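Pentalenene synthase (Streptomyces chartreusis NRRL 3882, PDB 6Q4S) probably converts (2E,6E)-farnesyl diphosphate to the bicyclic sesquiterpenol 7-epi-alpha-eudesmol, with magnesium as cofactor. Local coordinates at residues 19-24 and 61-66; 67-72 and 128-133; 205-210 and 278-283. All coordinates share one frame; numbering follows the deposited sequence.

Overall arrangement
The chain enters helix 19-32 near the N terminus, passes through helices 39-47 and 50-57, and returns at residues 61-66. Contact 1 closes this first excursion. Helix 63-79 then continues into residues 67-72. Contact 2 closes the next loop, against the end of helix 118-131. Contacts 1 and 2 follow in series and share helix 63-79, with centres about 11 Å apart. They touch where Ala22 packs on Val67 and Met70. Contact 3 closes a later loop, from the start of helix 206-228 to helix 252-284. Its centre lies about 29 Å from that of contact 2. None of the three loops nests in or crosses another.

Contact 1 of 3, residues 19-24 and 61-66; sequences LEYARA and ASADDM
Tyr21 and Ala22 of helix 19-32 face the first turn of helix 63-79. The Tyr21 ring reaches across to helix 63-79, with CG anti to the backbone N (chi1 168°). This carries one side of the ring to Ala63, whose CB lies 3.7 Å from Tyr21 CE2. The methyl approaches the ring obliquely. At the far end, Tyr21 OH gives a weak hydrogen bond to Asp64 OD1, at 3.5 Å. The carboxylate oxygen sits at the ring edge, near the ring plane, and the two flat groups are turned 47° apart. An alanine in place of Tyr21 would probably leave Asp64 OD1 without this weak donor and uncover the Ala63 methyl.

The setting is the all-helical terpene synthase fold, where helix 19-32 lies against helix 63-79. Ser62 is the N-cap of helix 63-79: its OG accepts from Asp65 N at 3.3 Å. Deeper in, Ala22 CB meets the side chain of Met66, with CG 3.6 Å away. Met66 CG stands anti to the backbone N (chi1 -177°), which brings it against the Ala22 methyl; beyond it the chain bends. Met66 also touches Ala54 of helix 50-57. On another side of helix 19-32, Arg23 holds Glu20 side-on through NE and NH2, with one nitrogen on each carboxylate oxygen. Arg23 NH1 makes a second salt bridge, to Asp49.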
loop_
_atom_site.group_PDB
_atom_site.type_symbol
_atom_site.label_atom_id
_atom_site.label_comp_id
_atom_site.label_asym_id
_atom_site.label_seq_id
_atom_site.Cartn_x
_atom_site.Cartn_y
_atom_site.Cartn_z
ATOM N N LEU A 19 -7.819 26.804 -14.757
ATOM C CA LEU A 19 -7.923 27.258 -13.375
ATOM C C LEU A 19 -9.271 27.800 -13.015
ATOM O O LEU A 19 -9.890 27.363 -12.018
ATOM C CB LEU A 19 -6.802 28.280 -13.091
ATOM C CG LEU A 19 -6.869 29.026 -11.779
ATOM C CD1 LEU A 19 -6.850 28.073 -10.577
ATOM C CD2 LEU A 19 -5.691 30.019 -11.773
ATOM N N GLU A 20 -9.780 28.789 -13.771
ATOM C CA GLU A 20 -11.074 29.395 -13.369
ATOM C C GLU A 20 -12.265 28.458 -13.582
ATOM O O GLU A 20 -13.166 28.395 -12.739
ATOM C CB GLU A 20 -11.316 30.816 -14.003
ATOM C CG GLU A 20 -10.309 31.895 -13.575
ATOM C CD GLU A 20 -10.142 32.078 -12.030
ATOM O OE1 GLU A 20 -11.103 31.873 -11.246
ATOM O OE2 GLU A 20 -9.028 32.438 -11.553
ATOM N N TYR A 21 -12.251 27.702 -14.672
ATOM C CA TYR A 21 -13.356 26.739 -14.944
ATOM C C TYR A 21 -13.485 25.733 -13.739
ATOM O O TYR A 21 -14.561 25.538 -13.151
ATOM C CB TYR A 21 -13.023 25.967 -16.250
ATOM C CG TYR A 21 -13.907 24.780 -16.471
ATOM C CD1 TYR A 21 -15.173 24.927 -17.037
ATOM C CD2 TYR A 21 -13.513 23.505 -16.043
ATOM C CE1 TYR A 21 -15.993 23.820 -17.237
ATOM C CE2 TYR A 21 -14.344 22.404 -16.208
ATOM C CZ TYR A 21 -15.595 22.580 -16.798
ATOM O OH TYR A 21 -16.399 21.484 -16.967
ATOM N N ALA A 22 -12.355 25.156 -13.377
ATOM C CA ALA A 22 -12.311 24.104 -12.311
ATOM C C ALA A 22 -12.451 24.620 -10.913
ATOM O O ALA A 22 -13.178 24.018 -10.075
ATOM C CB ALA A 22 -11.074 23.287 -12.483
ATOM N N ARG A 23 -11.850 25.778 -10.623
ATOM C CA ARG A 23 -12.062 26.468 -9.333
ATOM C C ARG A 23 -13.527 26.598 -9.024
ATOM O O ARG A 23 -13.969 26.334 -7.924
ATOM C CB ARG A 23 -11.411 27.891 -9.308
ATOM C CG ARG A 23 -11.354 28.561 -7.957
ATOM C CD ARG A 23 -11.397 30.089 -8.001
ATOM N NE ARG A 23 -10.290 30.614 -8.770
ATOM C CZ ARG A 23 -9.054 30.738 -8.291
ATOM N NH1 ARG A 23 -8.752 30.322 -7.068
ATOM N NH2 ARG A 23 -8.102 31.235 -9.051
ATOM N N ALA A 24 -14.297 27.075 -9.990
ATOM C CA ALA A 24 -15.704 27.296 -9.757
ATOM C C ALA A 24 -16.453 26.005 -9.390
ATOM O O ALA A 24 -17.208 25.987 -8.455
ATOM C CB ALA A 24 -16.352 27.964 -11.004
ATOM N N ALA A 61 -3.709 18.658 -17.105
ATOM C CA ALA A 61 -4.916 17.935 -16.821
ATOM C C ALA A 61 -5.984 18.409 -17.779
ATOM O O ALA A 61 -6.064 19.626 -18.065
ATOM C CB ALA A 61 -5.357 18.199 -15.402
ATOM N N SER A 62 -6.864 17.490 -18.209
ATOM C CA SER A 62 -8.085 17.933 -18.847
ATOM C C SER A 62 -8.876 18.750 -17.867
ATOM O O SER A 62 -8.596 18.705 -16.640
ATOM C CB SER A 62 -8.919 16.742 -19.285
ATOM O OG SER A 62 -9.479 16.133 -18.150
ATOM N N ALA A 63 -9.897 19.452 -18.353
ATOM C CA ALA A 63 -10.659 20.290 -17.514
ATOM C C ALA A 63 -11.427 19.525 -16.445
ATOM O O ALA A 63 -11.598 20.043 -15.311
ATOM C CB ALA A 63 -11.608 21.163 -18.319
ATOM N N ASP A 64 -11.974 18.349 -16.765
ATOM C CA ASP A 64 -12.775 17.671 -15.763
ATOM C C ASP A 64 -11.823 17.059 -14.682
ATOM O O ASP A 64 -12.207 16.920 -13.538
ATOM C CB ASP A 64 -13.614 16.562 -16.372
ATOM C CG ASP A 64 -14.728 17.084 -17.302
ATOM O OD1 ASP A 64 -15.330 18.165 -17.046
ATOM O OD2 ASP A 64 -15.003 16.354 -18.269
ATOM N N ASP A 65 -10.690 16.573 -15.134
ATOM C CA ASP A 65 -9.661 16.012 -14.241
ATOM C C ASP A 65 -9.009 17.091 -13.374
ATOM O O ASP A 65 -8.659 16.833 -12.230
ATOM C CB ASP A 65 -8.606 15.307 -15.048
ATOM C CG ASP A 65 -9.110 14.007 -15.663
ATOM O OD1 ASP A 65 -10.140 13.452 -15.209
ATOM O OD2 ASP A 65 -8.387 13.439 -16.502
ATOM N N MET A 66 -8.957 18.322 -13.859
ATOM C CA MET A 66 -8.481 19.422 -13.025
ATOM C C MET A 66 -9.416 19.618 -11.857
ATOM O O MET A 66 -8.975 19.834 -10.704
ATOM C CB MET A 66 -8.308 20.725 -13.822
ATOM C CG MET A 66 -7.753 21.881 -13.011
ATOM S SD MET A 66 -6.186 21.595 -12.107
ATOM C CE MET A 66 -5.177 21.288 -13.476
#

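Contact 2 of 3, residues 67-72 and 128-133; sequences VVLMNW and KYLSHG
Leu130 carries the tight part of this contact. Its two methyls divide the work between three side chains of helix 63-79. CD2 stands over one face of the Trp72 indole. It lies 4.1 Å from the centroid of the five-membered ring and only 11° off the ring normal, a CH-pi contact. CD1 turns to the other two partners. It meets Leu69 CD2 at 3.9 Å and Val68 CG1 at 4.2 Å. The Leu130 side chain crosses both Leu69 and Trp72 at about a right angle. Its CG is roughly anti to the backbone N (chi1 -150°). This swings the branch toward helix 63-79, although the CB itself does not point there.

Leu130, Leu69 and Trp72 are all buried. The Trp72 ring also meets the rings of Trp123 and Trp146, and Leu69 touches Ser193 of helix 183-194. This end of the contact is therefore enclosed by several helices.

The other end lies nearer solvent, though Val68 still packs closely on CB of the exposed Tyr129. Val68 CG1 comes to 3.8 Å from Tyr129 CB, and Val68 CG2 to 4.0 Å. The Tyr129 phenol is met only obliquely by CG2 of Val68. The backbone O of Tyr129 accepts a hydrogen bond from Arg192 NH2, which joins the C-terminal part of helix 118-131 to helix 183-194. The arrangement is apolar packing of helix 63-79 against that part of helix 118-131 in the all-alpha terpene synthase fold, away from the residues that probably bind magnesium and substrate.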
loop_
_atom_site.group_PDB
_atom_site.type_symbol
_atom_site.label_atom_id
_atom_site.label_comp_id
_atom_site.label_asym_id
_atom_site.label_seq_id
_atom_site.Cartn_x
_atom_site.Cartn_y
_atom_site.Cartn_z
ATOM N N VAL A 67 -10.719 19.466 -12.100
ATOM C CA VAL A 67 -11.675 19.523 -11.001
ATOM C C VAL A 67 -11.415 18.410 -9.890
ATOM O O VAL A 67 -11.398 18.729 -8.733
ATOM C CB VAL A 67 -13.149 19.397 -11.459
ATOM C CG1 VAL A 67 -14.052 19.538 -10.224
ATOM C CG2 VAL A 67 -13.499 20.533 -12.446
ATOM N N VAL A 68 -11.224 17.180 -10.328
ATOM C CA VAL A 68 -10.960 16.032 -9.451
ATOM C C VAL A 68 -9.665 16.321 -8.669
ATOM O O VAL A 68 -9.620 16.127 -7.458
ATOM C CB VAL A 68 -10.817 14.770 -10.308
ATOM C CG1 VAL A 68 -10.267 13.569 -9.494
ATOM C CG2 VAL A 68 -12.158 14.403 -10.902
ATOM N N LEU A 69 -8.647 16.843 -9.354
ATOM C CA LEU A 69 -7.379 17.195 -8.689
ATOM C C LEU A 69 -7.506 18.274 -7.623
ATOM O O LEU A 69 -6.954 18.125 -6.529
ATOM C CB LEU A 69 -6.263 17.441 -9.680
ATOM C CG LEU A 69 -5.826 16.231 -10.489
ATOM C CD1 LEU A 69 -5.217 16.683 -11.802
ATOM C CD2 LEU A 69 -4.905 15.223 -9.763
ATOM N N MET A 70 -8.267 19.331 -7.882
ATOM C CA MET A 70 -8.523 20.325 -6.890
ATOM C C MET A 70 -9.311 19.746 -5.731
ATOM O O MET A 70 -9.070 20.083 -4.562
ATOM C CB MET A 70 -9.285 21.517 -7.434
ATOM C CG MET A 70 -8.515 22.237 -8.560
ATOM S SD MET A 70 -9.512 23.624 -9.162
ATOM C CE MET A 70 -8.208 24.367 -10.161
ATOM N N ASN A 71 -10.296 18.900 -6.047
ATOM C CA ASN A 71 -11.074 18.332 -4.994
ATOM C C ASN A 71 -10.105 17.511 -4.018
ATOM O O ASN A 71 -10.155 17.650 -2.785
ATOM C CB ASN A 71 -12.205 17.450 -5.573
ATOM C CG ASN A 71 -13.256 18.246 -6.344
ATOM O OD1 ASN A 71 -13.403 19.467 -6.187
ATOM N ND2 ASN A 71 -14.087 17.509 -7.067
ATOM N N TRP A 72 -9.335 16.644 -4.600
ATOM C CA TRP A 72 -8.308 15.894 -3.868
ATOM C C TRP A 72 -7.362 16.757 -3.039
ATOM O O TRP A 72 -7.252 16.574 -1.835
ATOM C CB TRP A 72 -7.504 15.144 -4.842
ATOM C CG TRP A 72 -6.479 14.288 -4.264
ATOM C CD1 TRP A 72 -6.572 13.488 -3.173
ATOM C CD2 TRP A 72 -5.193 14.137 -4.767
ATOM N NE1 TRP A 72 -5.395 12.817 -2.966
ATOM C CE2 TRP A 72 -4.513 13.216 -3.923
ATOM C CE3 TRP A 72 -4.509 14.711 -5.833
ATOM C CZ2 TRP A 72 -3.220 12.794 -4.191
ATOM C CZ3 TRP A 72 -3.244 14.336 -6.070
ATOM C CH2 TRP A 72 -2.593 13.382 -5.258
ATOM N N LYS A 128 -12.172 6.878 -6.760
ATOM C CA LYS A 128 -12.791 6.267 -7.908
ATOM C C LYS A 128 -12.417 6.981 -9.208
ATOM O O LYS A 128 -12.052 6.329 -10.196
ATOM C CB LYS A 128 -14.294 6.259 -7.688
ATOM C CG LYS A 128 -15.096 5.672 -8.865
ATOM C CD LYS A 128 -16.568 5.565 -8.487
ATOM C CE LYS A 128 -17.145 6.948 -8.135
ATOM N NZ LYS A 128 -18.616 6.852 -7.886
ATOM N N TYR A 129 -12.410 8.318 -9.204
ATOM C CA TYR A 129 -11.928 9.049 -10.413
ATOM C C TYR A 129 -10.436 9.049 -10.618
ATOM O O TYR A 129 -9.946 8.941 -11.742
ATOM C CB TYR A 129 -12.396 10.484 -10.361
ATOM C CG TYR A 129 -13.911 10.605 -10.471
ATOM C CD1 TYR A 129 -14.582 10.108 -11.580
ATOM C CD2 TYR A 129 -14.667 11.195 -9.455
ATOM C CE1 TYR A 129 -15.963 10.215 -11.693
ATOM C CE2 TYR A 129 -16.044 11.319 -9.570
ATOM C CZ TYR A 129 -16.679 10.813 -10.683
ATOM O OH TYR A 129 -18.031 10.912 -10.799
ATOM N N LEU A 130 -9.694 9.262 -9.525
ATOM C CA LEU A 130 -8.242 9.321 -9.625
ATOM C C LEU A 130 -7.686 7.992 -10.087
ATOM O O LEU A 130 -6.712 7.948 -10.861
ATOM C CB LEU A 130 -7.717 9.722 -8.251
ATOM C CG LEU A 130 -6.451 10.487 -8.073
ATOM C CD1 LEU A 130 -6.546 11.846 -8.740
ATOM C CD2 LEU A 130 -6.224 10.655 -6.573
ATOM N N SER A 131 -8.260 6.867 -9.630
ATOM C CA SER A 131 -7.755 5.525 -10.080
ATOM C C SER A 131 -8.246 5.080 -11.475
ATOM O O SER A 131 -7.740 4.101 -12.059
ATOM C CB SER A 131 -8.157 4.444 -9.074
ATOM O OG SER A 131 -9.554 4.295 -8.942
ATOM N N HIS A 132 -9.207 5.794 -11.985
ATOM C CA HIS A 132 -9.862 5.417 -13.252
ATOM C C HIS A 132 -8.844 5.362 -14.409
ATOM O O HIS A 132 -8.076 6.282 -14.611
ATOM C CB HIS A 132 -11.038 6.357 -13.587
ATOM C CG HIS A 132 -11.740 5.962 -14.842
ATOM N ND1 HIS A 132 -12.577 4.860 -14.911
ATOM C CD2 HIS A 132 -11.652 6.453 -16.098
ATOM C CE1 HIS A 132 -13.000 4.721 -16.152
ATOM N NE2 HIS A 132 -12.445 5.665 -16.893
ATOM N N GLY A 133 -8.798 4.228 -15.114
ATOM C CA GLY A 133 -7.909 4.088 -16.264
ATOM C C GLY A 133 -6.466 3.788 -15.912
ATOM O O GLY A 133 -5.648 3.676 -16.786
#

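Contact 3 of 3, residues 205-210 and 278-283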
loop_
_atom_site.group_PDB
_atom_site.type_symbol
_atom_site.label_atom_id
_atom_site.label_comp_id
_atom_site.label_asym_id
_atom_site.label_seq_id
_atom_site.Cartn_x
_atom_site.Cartn_y
_atom_site.Cartn_z
ATOM N N HIS A 205 14.371 2.154 -10.406
ATOM C CA HIS A 205 15.801 2.392 -10.596
ATOM C C HIS A 205 16.350 3.382 -9.524
ATOM O O HIS A 205 15.637 4.297 -9.112
ATOM C CB HIS A 205 16.028 2.911 -11.994
ATOM C CG HIS A 205 17.459 2.951 -12.403
ATOM N ND1 HIS A 205 18.302 3.980 -12.033
ATOM C CD2 HIS A 205 18.208 2.082 -13.126
ATOM C CE1 HIS A 205 19.503 3.760 -12.534
ATOM N NE2 HIS A 205 19.479 2.606 -13.185
ATOM N N PRO A 206 17.593 3.187 -9.069
ATOM C CA PRO A 206 18.136 4.066 -8.001
ATOM C C PRO A 206 18.142 5.565 -8.299
ATOM O O PRO A 206 17.988 6.373 -7.401
ATOM C CB PRO A 206 19.569 3.565 -7.798
ATOM C CG PRO A 206 19.600 2.179 -8.317
ATOM C CD PRO A 206 18.479 2.027 -9.331
ATOM N N VAL A 207 18.357 5.936 -9.537
ATOM C CA VAL A 207 18.273 7.314 -9.924
ATOM C C VAL A 207 16.904 7.944 -9.697
ATOM O O VAL A 207 16.795 9.047 -9.144
ATOM C CB VAL A 207 18.711 7.511 -11.398
ATOM C CG1 VAL A 207 18.494 8.935 -11.858
ATOM C CG2 VAL A 207 20.177 7.162 -11.606
ATOM N N MET A 208 15.850 7.313 -10.206
ATOM C CA MET A 208 14.517 7.848 -10.023
ATOM C C MET A 208 14.049 7.804 -8.543
ATOM O O MET A 208 13.385 8.733 -8.082
ATOM C CB MET A 208 13.549 7.102 -10.941
ATOM C CG MET A 208 12.102 7.532 -10.818
ATOM S SD MET A 208 11.814 9.218 -11.356
ATOM C CE MET A 208 11.480 8.881 -13.115
ATOM N N GLU A 209 14.395 6.758 -7.808
ATOM C CA GLU A 209 13.975 6.684 -6.411
ATOM C C GLU A 209 14.600 7.818 -5.631
ATOM O O GLU A 209 13.936 8.466 -4.826
ATOM C CB GLU A 209 14.380 5.396 -5.701
ATOM C CG GLU A 209 13.600 4.210 -6.191
ATOM C CD GLU A 209 13.655 3.018 -5.267
ATOM O OE1 GLU A 209 14.455 2.989 -4.284
ATOM O OE2 GLU A 209 12.871 2.089 -5.555
ATOM N N ARG A 210 15.888 8.048 -5.877
ATOM C CA ARG A 210 16.553 9.190 -5.255
ATOM C C ARG A 210 16.018 10.556 -5.687
ATOM O O ARG A 210 15.925 11.485 -4.890
ATOM C CB ARG A 210 18.076 9.032 -5.512
ATOM C CG ARG A 210 18.933 10.081 -4.902
ATOM C CD ARG A 210 18.941 9.981 -3.420
ATOM N NE ARG A 210 19.910 10.919 -2.868
ATOM C CZ ARG A 210 19.947 11.287 -1.589
ATOM N NH1 ARG A 210 19.078 10.823 -0.672
ATOM N NH2 ARG A 210 20.852 12.151 -1.220
ATOM N N PRO A 278 19.137 10.055 -19.199
ATOM C CA PRO A 278 19.498 9.318 -20.427
ATOM C C PRO A 278 20.402 8.106 -20.184
ATOM O O PRO A 278 20.163 7.057 -20.757
ATOM C CB PRO A 278 20.198 10.386 -21.309
ATOM C CG PRO A 278 19.684 11.694 -20.807
ATOM C CD PRO A 278 19.438 11.500 -19.322
ATOM N N GLN A 279 21.399 8.194 -19.326
ATOM C CA GLN A 279 22.212 6.995 -19.044
ATOM C C GLN A 279 21.364 5.899 -18.364
ATOM O O GLN A 279 21.608 4.712 -18.566
ATOM C CB GLN A 279 23.462 7.349 -18.212
ATOM C CG GLN A 279 24.166 6.204 -17.479
ATOM C CD GLN A 279 25.271 6.717 -16.560
ATOM O OE1 GLN A 279 26.329 7.134 -17.031
ATOM N NE2 GLN A 279 25.032 6.691 -15.242
ATOM N N MET A 280 20.419 6.295 -17.502
ATOM C CA MET A 280 19.566 5.319 -16.828
ATOM C C MET A 280 18.750 4.559 -17.892
ATOM O O MET A 280 18.661 3.338 -17.846
ATOM C CB MET A 280 18.625 5.997 -15.796
ATOM C CG MET A 280 17.475 5.103 -15.295
ATOM S SD MET A 280 16.333 6.030 -14.255
ATOM C CE MET A 280 15.302 6.738 -15.502
ATOM N N CYS A 281 18.180 5.303 -18.837
ATOM C CA CYS A 281 17.387 4.722 -19.889
ATOM C C CYS A 281 18.196 3.774 -20.747
ATOM O O CYS A 281 17.677 2.737 -21.140
ATOM C CB CYS A 281 16.753 5.796 -20.749
ATOM S SG CYS A 281 15.506 6.801 -19.912
ATOM N N ASP A 282 19.457 4.125 -21.012
ATOM C CA ASP A 282 20.418 3.236 -21.717
ATOM C C ASP A 282 20.696 1.949 -20.925
ATOM O O ASP A 282 20.623 0.860 -21.461
ATOM C CB ASP A 282 21.771 3.957 -21.993
ATOM C CG ASP A 282 21.644 5.174 -22.926
ATOM O OD1 ASP A 282 20.624 5.348 -23.619
ATOM O OD2 ASP A 282 22.572 5.992 -22.979
ATOM N N GLU A 283 21.043 2.074 -19.657
ATOM C CA GLU A 283 21.310 0.900 -18.786
ATOM C C GLU A 283 20.093 -0.056 -18.658
ATOM O O GLU A 283 20.253 -1.273 -18.581
ATOM C CB GLU A 283 21.755 1.453 -17.435
ATOM C CG GLU A 283 21.897 0.569 -16.194
ATOM C CD GLU A 283 22.239 1.441 -14.955
ATOM O OE1 GLU A 283 22.469 2.680 -15.105
ATOM O OE2 GLU A 283 22.275 0.906 -13.822
#
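The His205 ring meets Met280 over one face and Glu283 at its edge, at the start of helix 206-228. His205 is the N-cap residue of that helix, within the all-helical terpene synthase fold. Its ring turns back on its own chain, and ND1 accepts from Val207 N at 3.2 Å in a fairly straight bond. The donor is tilted from the ring plane. The side chain thus caps the first turn and presents its ring to helix 252-284 at the same time.

Met280 covers one face of that ring. With CG anti to the backbone N (chi1 166°) and chi2 also extended, the chain runs straight out from its helix before it bends at chi3. CG comes to rest over the ring centre, 3.5 Å from the His205 centroid and 8° off the normal. This is a CH-pi contact. The sulfur passes more obliquely, with SD 4.0 Å from the same centroid. The two side chains run antiparallel to one another. SD also reaches Val207, with CB 4.0 Å away, and lies near Met208. Pro206 CD lies against the opposite face, toward the rim, so the imidazole has the proline on one side and the methionine on the other.

Met280 also touches Val294 and Met208 touches Ile301, both on helix 288-313. Helices 206-228 and 252-284 thus share a neighbour here. Outside the contact, Arg210 forms a salt bridge with Glu269, and Glu209 packs on Leu136 of the second subunit.

The exposed Glu283 extends its chain to the ring edge. Its carboxylate is turned 77° from the imidazole plane, and His205 NE2 gives a weak hydrogen bond to Glu283 OE2 at 3.3 Å.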